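Local coordinates for protein muconate cycloisomerase (Azorhizobium caulinodans, PDB 3MY9) that belongs to the enolase superfamily, pairing a mandelate racemase/muconate lactonizing enzyme-type N-terminal domain with a TIM-barrel-like domain, and binds magnesium ions, at residues L122-L127 with G311-A316; D134-S139 with V350-G355; K281-M286 with I315-G320. All coordinates share one frame; numbering follows the deposited sequence.

In the fold
Two contacts that hold one barrel helix, and a third that lies beside it, illustrate how chemistry varies with place in a fold. Interactions 1 and 3 are buried, and both use helix 305-316: interaction 1 meets it along its last turns, while interaction 3 takes its end and the turn beyond, against helix 279-292. They share Ile315 and Ala316. Interaction 2 is a short antiparallel strand pairing, with one face buried and the other partly exposed; it packs on the same helix through Val352 on Thr312 and Ile136 on Ile315. A glutamine side chain takes part in the polar bond of interactions 1 and 3, as acceptor in 1 and donor in 3, whereas interaction 2 is bonded main chain to main chain.

Interaction 1: residues L122-L127 with G311-A316; sequences LSVADL and GTQLIA
The side-chain amide of Gln313 has the main chain of 122-127 on one side of its plane, where Ala125 N approaches its oxygen, and a water molecule on the other; its NE2 edge goes to Leu358 O. This buried contact packs the loop after helix 102-120 against barrel helix 305-316; Ser123 fits an ST motif, though its hydroxyl's place is doubtful. The principal bond runs from Ala125 N to Gln313 OE1, at 2.9 Å and with 159° at the hydrogen, the donor being tilted 25° from the carbonyl plane. From the opposite side of that plane the water donates to the same oxygen, Gln313 OE1, also at 2.9 Å, so OE1 has two donors. The bend of the glutamine at chi2 (-77°) turns the amide back over the loop, and its aliphatic part, CB and CG, lies across Val124, with Gln313 CB 3.9 Å from Val124 CG1. Behind the contact, Ser123 N donates to Asp126 OD2 (2.6 Å), approaching from above the carboxylate plane. Ala125 finishes the contact: its CB lies 3.3 Å from Gln313 OE1 and 4.3 Å from Ala316 CB.

Interaction 2: residues D134-S139 with V350-G355; sequences DRIPLS and VIVPDG
Ile136 and Val350 exchange two main-chain hydrogen bonds, Val350 N to Ile136 O at 2.8 Å and Ile136 N to Val350 O at 3.0 Å, which makes them the hydrogen-bonded pair of an antiparallel ladder. A third bond, from Val352 N to Asp134 O (3.1 Å), extends the pairing past the end of the regular strand. Between these rungs Arg135 and Ile351 form a non-hydrogen-bonded pair, where Arg135 CA comes 3.2 Å from Val350 O in a CA-H...O contact. The carboxylate of Asp134 looks elsewhere: its OD1 makes salt bridges to Arg131 and to Arg86 of the second subunit, tying the start of the strand to the assembly.

Side chains then divide between the two faces. Ile136 and Val350 share the face turned to helix 305-316, and Val352 joins them as its CG2 branch reaches Ile136 CG1 at 4.0 Å. With CG1 of Val352 anti to the backbone N (chi1 178°), it is CG2 that rests over the Asp134 carbonyl, 3.4 Å from Asp134 O. Further along, Leu138 CD1 meets Val350 CG2 at 4.1 Å. On the other face Arg135 CG only grazes Ile351 CD1.

In the barrel sheet, strand 135-142 runs between strands 164-168 and 349-351, and the face bearing Ile136 and Val352 is covered by Thr312 of helix 305-316, with Ile315 also against Ile136.

Interaction 3: residues K281-M286 with I315-G320; sequences KAQSLM and IAATPG
Gln283 and Thr318 form the polar half of a buried contact between helix 279-292 and the turn that ends helix 305-316, two elements of the outer layer of the TIM-like barrel; Met286 supplies the apolar half, one helical turn further on. Gln283 NE2 donates to Thr318 OG1 at 3.2 Å with 163° at the hydrogen, and the hydroxyl oxygen lies almost within the amide plane, 6° out of it. An extended chain beyond CG (chi2 -160°) carries the amide from the side of its helix to the turn, and it passes obliquely beside the threonine, whose OG1 is also 3.5 Å from Gln283 CG. The same nitrogen donates to Leu128 O, so the amide links three parts of the chain.

Thr318 uses its two branches for different neighbours. Its methyl CG2 lies against Met286, 3.8 Å from CB and 3.9 Å from CG, the two side chains crossing at about a right angle. Met286, bent at chi2 and chi3, then curls its CE toward the main chain of Gly320, 3.5 Å from Gly320 O. Outside the pair, the guanidinium of Arg133 donates to the carbonyl oxygens of Ile315, Thr318 and Pro319, while Arg88 of the second subunit packs on Gln283 and Pro319.

Thr318 OG1 is also hydrogen-bonded to Leu314 O, in the last turn of the helix. The two bonds probably hold the side chain in its chi1 rotamer, which also points CG2 at Met286: one short side chain both satisfies polar groups at a helix end and offers the neighbouring helix an apolar surface.

Interaction 1: residues L122-L127 with G311-A316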
# COMPACT_ATOMS: atom_id res chain seq x y z
N LEU A 122 -48.11 -11.40 -11.47
CA LEU A 122 -46.74 -11.75 -11.14
C LEU A 122 -46.51 -11.60 -9.64
O LEU A 122 -47.05 -10.70 -9.01
CB LEU A 122 -45.75 -10.81 -11.87
CG LEU A 122 -45.61 -10.99 -13.38
CD1 LEU A 122 -44.66 -9.92 -13.97
CD2 LEU A 122 -45.15 -12.41 -13.74
N SER A 123 -45.68 -12.48 -9.09
CA SER A 123 -45.17 -12.28 -7.74
C SER A 123 -44.08 -11.20 -7.71
O SER A 123 -43.52 -10.81 -8.75
CB SER A 123 -44.58 -13.58 -7.22
OG SER A 123 -43.42 -13.93 -7.94
N VAL A 124 -43.75 -10.77 -6.51
CA VAL A 124 -42.65 -9.86 -6.31
C VAL A 124 -41.32 -10.49 -6.76
O VAL A 124 -40.52 -9.84 -7.43
CB VAL A 124 -42.64 -9.34 -4.86
CG1 VAL A 124 -41.37 -8.60 -4.58
CG2 VAL A 124 -43.86 -8.42 -4.65
N ALA A 125 -41.07 -11.76 -6.41
CA ALA A 125 -39.90 -12.47 -6.95
C ALA A 125 -39.80 -12.35 -8.49
O ALA A 125 -38.74 -12.09 -9.03
CB ALA A 125 -39.93 -13.94 -6.54
N ASP A 126 -40.93 -12.58 -9.18
CA ASP A 126 -41.03 -12.48 -10.64
C ASP A 126 -40.57 -11.13 -11.18
O ASP A 126 -39.96 -11.06 -12.23
CB ASP A 126 -42.49 -12.65 -11.11
CG ASP A 126 -43.09 -14.01 -10.78
OD1 ASP A 126 -42.32 -14.98 -10.65
OD2 ASP A 126 -44.35 -14.10 -10.69
N LEU A 127 -40.93 -10.06 -10.46
CA LEU A 127 -40.57 -8.69 -10.79
C LEU A 127 -39.13 -8.32 -10.41
O LEU A 127 -38.68 -7.18 -10.69
CB LEU A 127 -41.53 -7.75 -10.07
CG LEU A 127 -42.99 -7.87 -10.50
CD1 LEU A 127 -43.89 -7.11 -9.54
CD2 LEU A 127 -43.14 -7.36 -11.93
N GLY A 311 -39.45 -10.15 2.54
CA GLY A 311 -38.11 -10.70 2.69
C GLY A 311 -37.97 -12.06 2.00
O GLY A 311 -36.95 -12.34 1.39
N THR A 312 -39.00 -12.87 2.09
CA THR A 312 -39.01 -14.19 1.48
C THR A 312 -38.98 -14.12 -0.06
O THR A 312 -38.28 -14.89 -0.71
CB THR A 312 -40.25 -14.96 1.96
OG1 THR A 312 -40.14 -15.17 3.38
CG2 THR A 312 -40.34 -16.29 1.29
N GLN A 313 -39.74 -13.19 -0.63
CA GLN A 313 -39.71 -12.92 -2.09
C GLN A 313 -38.34 -12.45 -2.56
O GLN A 313 -37.81 -12.91 -3.58
CB GLN A 313 -40.76 -11.85 -2.46
CG GLN A 313 -42.19 -12.22 -2.15
CD GLN A 313 -42.79 -13.18 -3.15
OE1 GLN A 313 -42.30 -13.34 -4.26
NE2 GLN A 313 -43.89 -13.83 -2.75
N LEU A 314 -37.78 -11.49 -1.83
CA LEU A 314 -36.43 -11.03 -2.12
C LEU A 314 -35.45 -12.20 -2.17
O LEU A 314 -34.71 -12.37 -3.13
CB LEU A 314 -35.94 -10.00 -1.09
CG LEU A 314 -34.43 -9.74 -1.27
CD1 LEU A 314 -34.25 -8.81 -2.48
CD2 LEU A 314 -33.79 -9.22 -0.02
N ILE A 315 -35.44 -13.01 -1.11
CA ILE A 315 -34.45 -14.06 -1.03
C ILE A 315 -34.72 -15.10 -2.11
O ILE A 315 -33.80 -15.61 -2.72
CB ILE A 315 -34.40 -14.70 0.36
CG1 ILE A 315 -33.90 -13.67 1.40
CG2 ILE A 315 -33.49 -15.93 0.35
CD1 ILE A 315 -34.06 -14.17 2.86
N ALA A 316 -36.00 -15.36 -2.39
CA ALA A 316 -36.39 -16.27 -3.45
C ALA A 316 -35.79 -15.89 -4.81
O ALA A 316 -35.49 -16.77 -5.63
CB ALA A 316 -37.91 -16.31 -3.53
O HOH W 1 -42.69 -15.92 -5.49

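Interaction 2: residues D134-S139 with V350-G355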
# COMPACT_ATOMS: atom_id res chain seq x y z
N ASP A 134 -37.42 -22.02 -4.14
CA ASP A 134 -38.80 -22.11 -3.66
C ASP A 134 -38.97 -22.22 -2.14
O ASP A 134 -40.09 -22.09 -1.62
CB ASP A 134 -39.45 -23.33 -4.30
CG ASP A 134 -39.41 -23.27 -5.82
OD1 ASP A 134 -39.82 -22.23 -6.40
OD2 ASP A 134 -38.95 -24.26 -6.42
N ARG A 135 -37.86 -22.52 -1.46
CA ARG A 135 -37.78 -22.64 -0.02
C ARG A 135 -36.51 -21.91 0.44
O ARG A 135 -35.57 -21.76 -0.34
CB ARG A 135 -37.65 -24.13 0.39
CG ARG A 135 -38.65 -25.03 -0.21
CD ARG A 135 -38.36 -26.49 0.08
NE ARG A 135 -39.48 -27.34 -0.31
CZ ARG A 135 -39.60 -28.63 0.03
NH1 ARG A 135 -38.67 -29.23 0.77
NH2 ARG A 135 -40.65 -29.32 -0.36
N ILE A 136 -36.47 -21.48 1.70
CA ILE A 136 -35.31 -20.80 2.24
C ILE A 136 -34.90 -21.49 3.54
O ILE A 136 -35.69 -21.53 4.47
CB ILE A 136 -35.59 -19.34 2.56
CG1 ILE A 136 -36.25 -18.62 1.38
CG2 ILE A 136 -34.26 -18.66 2.94
CD1 ILE A 136 -36.74 -17.22 1.72
N PRO A 137 -33.67 -22.03 3.60
CA PRO A 137 -33.25 -22.62 4.88
C PRO A 137 -33.46 -21.64 6.05
O PRO A 137 -33.15 -20.46 5.94
CB PRO A 137 -31.77 -22.94 4.67
CG PRO A 137 -31.61 -23.02 3.18
CD PRO A 137 -32.58 -22.02 2.61
N LEU A 138 -34.06 -22.15 7.12
CA LEU A 138 -34.38 -21.36 8.30
C LEU A 138 -33.52 -21.84 9.48
O LEU A 138 -33.60 -23.02 9.89
CB LEU A 138 -35.86 -21.51 8.64
CG LEU A 138 -36.34 -20.80 9.90
CD1 LEU A 138 -36.38 -19.30 9.69
CD2 LEU A 138 -37.71 -21.32 10.32
N SER A 139 -32.68 -20.94 10.00
CA SER A 139 -31.78 -21.24 11.11
C SER A 139 -32.56 -21.38 12.39
O SER A 139 -33.47 -20.60 12.68
CB SER A 139 -30.73 -20.14 11.29
OG SER A 139 -29.72 -20.56 12.19
N VAL A 350 -38.38 -22.05 5.24
CA VAL A 350 -39.56 -21.25 4.97
C VAL A 350 -40.09 -21.60 3.57
O VAL A 350 -39.31 -21.77 2.64
CB VAL A 350 -39.23 -19.73 4.99
CG1 VAL A 350 -40.42 -18.90 4.54
CG2 VAL A 350 -38.79 -19.31 6.37
N ILE A 351 -41.41 -21.70 3.42
CA ILE A 351 -42.02 -21.97 2.11
C ILE A 351 -42.31 -20.62 1.51
O ILE A 351 -42.95 -19.79 2.17
CB ILE A 351 -43.29 -22.79 2.22
CG1 ILE A 351 -43.07 -23.98 3.14
CG2 ILE A 351 -43.76 -23.27 0.82
CD1 ILE A 351 -42.03 -24.91 2.63
N VAL A 352 -41.77 -20.36 0.32
CA VAL A 352 -41.97 -19.06 -0.32
C VAL A 352 -43.40 -19.03 -0.81
O VAL A 352 -43.79 -19.87 -1.63
CB VAL A 352 -40.95 -18.77 -1.48
CG1 VAL A 352 -41.24 -17.42 -2.12
CG2 VAL A 352 -39.51 -18.77 -0.96
N PRO A 353 -44.23 -18.12 -0.25
CA PRO A 353 -45.64 -18.12 -0.58
C PRO A 353 -45.85 -17.92 -2.07
O PRO A 353 -45.15 -17.13 -2.69
CB PRO A 353 -46.17 -16.89 0.16
CG PRO A 353 -45.00 -15.98 0.21
CD PRO A 353 -43.86 -16.91 0.49
N ASP A 354 -46.81 -18.65 -2.61
CA ASP A 354 -47.16 -18.59 -4.01
C ASP A 354 -48.18 -17.47 -4.21
O ASP A 354 -48.81 -16.98 -3.25
CB ASP A 354 -47.75 -19.95 -4.45
CG ASP A 354 -46.75 -21.12 -4.28
OD1 ASP A 354 -45.51 -20.89 -4.25
OD2 ASP A 354 -47.21 -22.28 -4.17
N GLY A 355 -48.35 -17.05 -5.46
CA GLY A 355 -49.40 -16.10 -5.79
C GLY A 355 -48.88 -14.73 -6.12
O GLY A 355 -47.73 -14.40 -5.83

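Interaction 3: residues K281-M286 with I315-G320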
# COMPACT_ATOMS: atom_id res chain seq x y z
N LYS A 281 -32.57 -2.23 -3.49
CA LYS A 281 -31.27 -1.92 -2.89
C LYS A 281 -30.58 -3.18 -2.38
O LYS A 281 -29.38 -3.32 -2.51
CB LYS A 281 -31.41 -0.94 -1.73
CG LYS A 281 -31.99 0.44 -2.08
CD LYS A 281 -31.03 1.27 -2.89
CE LYS A 281 -31.47 2.73 -2.94
NZ LYS A 281 -30.35 3.58 -3.43
N ALA A 282 -31.34 -4.13 -1.83
CA ALA A 282 -30.73 -5.40 -1.39
C ALA A 282 -30.16 -6.20 -2.57
O ALA A 282 -29.10 -6.85 -2.44
CB ALA A 282 -31.72 -6.25 -0.60
N GLN A 283 -30.83 -6.18 -3.72
CA GLN A 283 -30.30 -6.87 -4.90
C GLN A 283 -29.08 -6.14 -5.48
O GLN A 283 -28.19 -6.77 -6.04
CB GLN A 283 -31.38 -7.03 -5.96
CG GLN A 283 -32.44 -8.07 -5.63
CD GLN A 283 -33.20 -8.54 -6.87
OE1 GLN A 283 -33.53 -7.74 -7.74
NE2 GLN A 283 -33.46 -9.85 -6.96
N SER A 284 -29.03 -4.81 -5.38
CA SER A 284 -27.84 -4.08 -5.82
C SER A 284 -26.65 -4.44 -4.93
O SER A 284 -25.55 -4.68 -5.43
CB SER A 284 -28.08 -2.56 -5.75
OG SER A 284 -29.12 -2.18 -6.60
N LEU A 285 -26.90 -4.47 -3.62
CA LEU A 285 -25.92 -4.87 -2.63
C LEU A 285 -25.38 -6.26 -3.00
O LEU A 285 -24.16 -6.47 -3.07
CB LEU A 285 -26.58 -4.92 -1.25
CG LEU A 285 -25.70 -5.24 -0.04
CD1 LEU A 285 -26.45 -4.96 1.25
CD2 LEU A 285 -25.33 -6.69 -0.06
N MET A 286 -26.28 -7.20 -3.25
CA MET A 286 -25.85 -8.56 -3.62
C MET A 286 -25.12 -8.67 -4.99
O MET A 286 -24.31 -9.57 -5.18
CB MET A 286 -26.99 -9.53 -3.45
CG MET A 286 -27.32 -9.77 -1.96
SD MET A 286 -25.93 -10.28 -0.92
CE MET A 286 -25.51 -11.77 -1.74
N ILE A 315 -35.44 -13.01 -1.11
CA ILE A 315 -34.45 -14.06 -1.03
C ILE A 315 -34.72 -15.10 -2.11
O ILE A 315 -33.80 -15.61 -2.72
CB ILE A 315 -34.40 -14.70 0.36
CG1 ILE A 315 -33.90 -13.67 1.40
CG2 ILE A 315 -33.49 -15.93 0.35
CD1 ILE A 315 -34.06 -14.17 2.86
N ALA A 316 -36.00 -15.36 -2.39
CA ALA A 316 -36.39 -16.27 -3.45
C ALA A 316 -35.79 -15.89 -4.81
O ALA A 316 -35.49 -16.77 -5.63
CB ALA A 316 -37.91 -16.31 -3.53
N ALA A 317 -35.62 -14.59 -5.03
CA ALA A 317 -35.18 -14.02 -6.32
C ALA A 317 -33.72 -13.59 -6.33
O ALA A 317 -33.27 -12.95 -7.30
CB ALA A 317 -36.07 -12.81 -6.66
N THR A 318 -32.97 -13.88 -5.27
CA THR A 318 -31.61 -13.32 -5.10
C THR A 318 -30.63 -14.46 -4.78
O THR A 318 -30.41 -14.80 -3.64
CB THR A 318 -31.58 -12.24 -4.03
OG1 THR A 318 -32.62 -11.29 -4.28
CG2 THR A 318 -30.22 -11.49 -4.01
N PRO A 319 -30.06 -15.08 -5.82
CA PRO A 319 -29.37 -16.36 -5.67
C PRO A 319 -28.17 -16.32 -4.72
O PRO A 319 -27.90 -17.31 -4.04
CB PRO A 319 -28.91 -16.68 -7.10
CG PRO A 319 -28.94 -15.37 -7.84
CD PRO A 319 -30.01 -14.55 -7.19
N GLY A 320 -27.49 -15.17 -4.64
CA GLY A 320 -26.33 -15.00 -3.76
C GLY A 320 -26.67 -15.05 -2.27
O GLY A 320 -25.78 -15.24 -1.44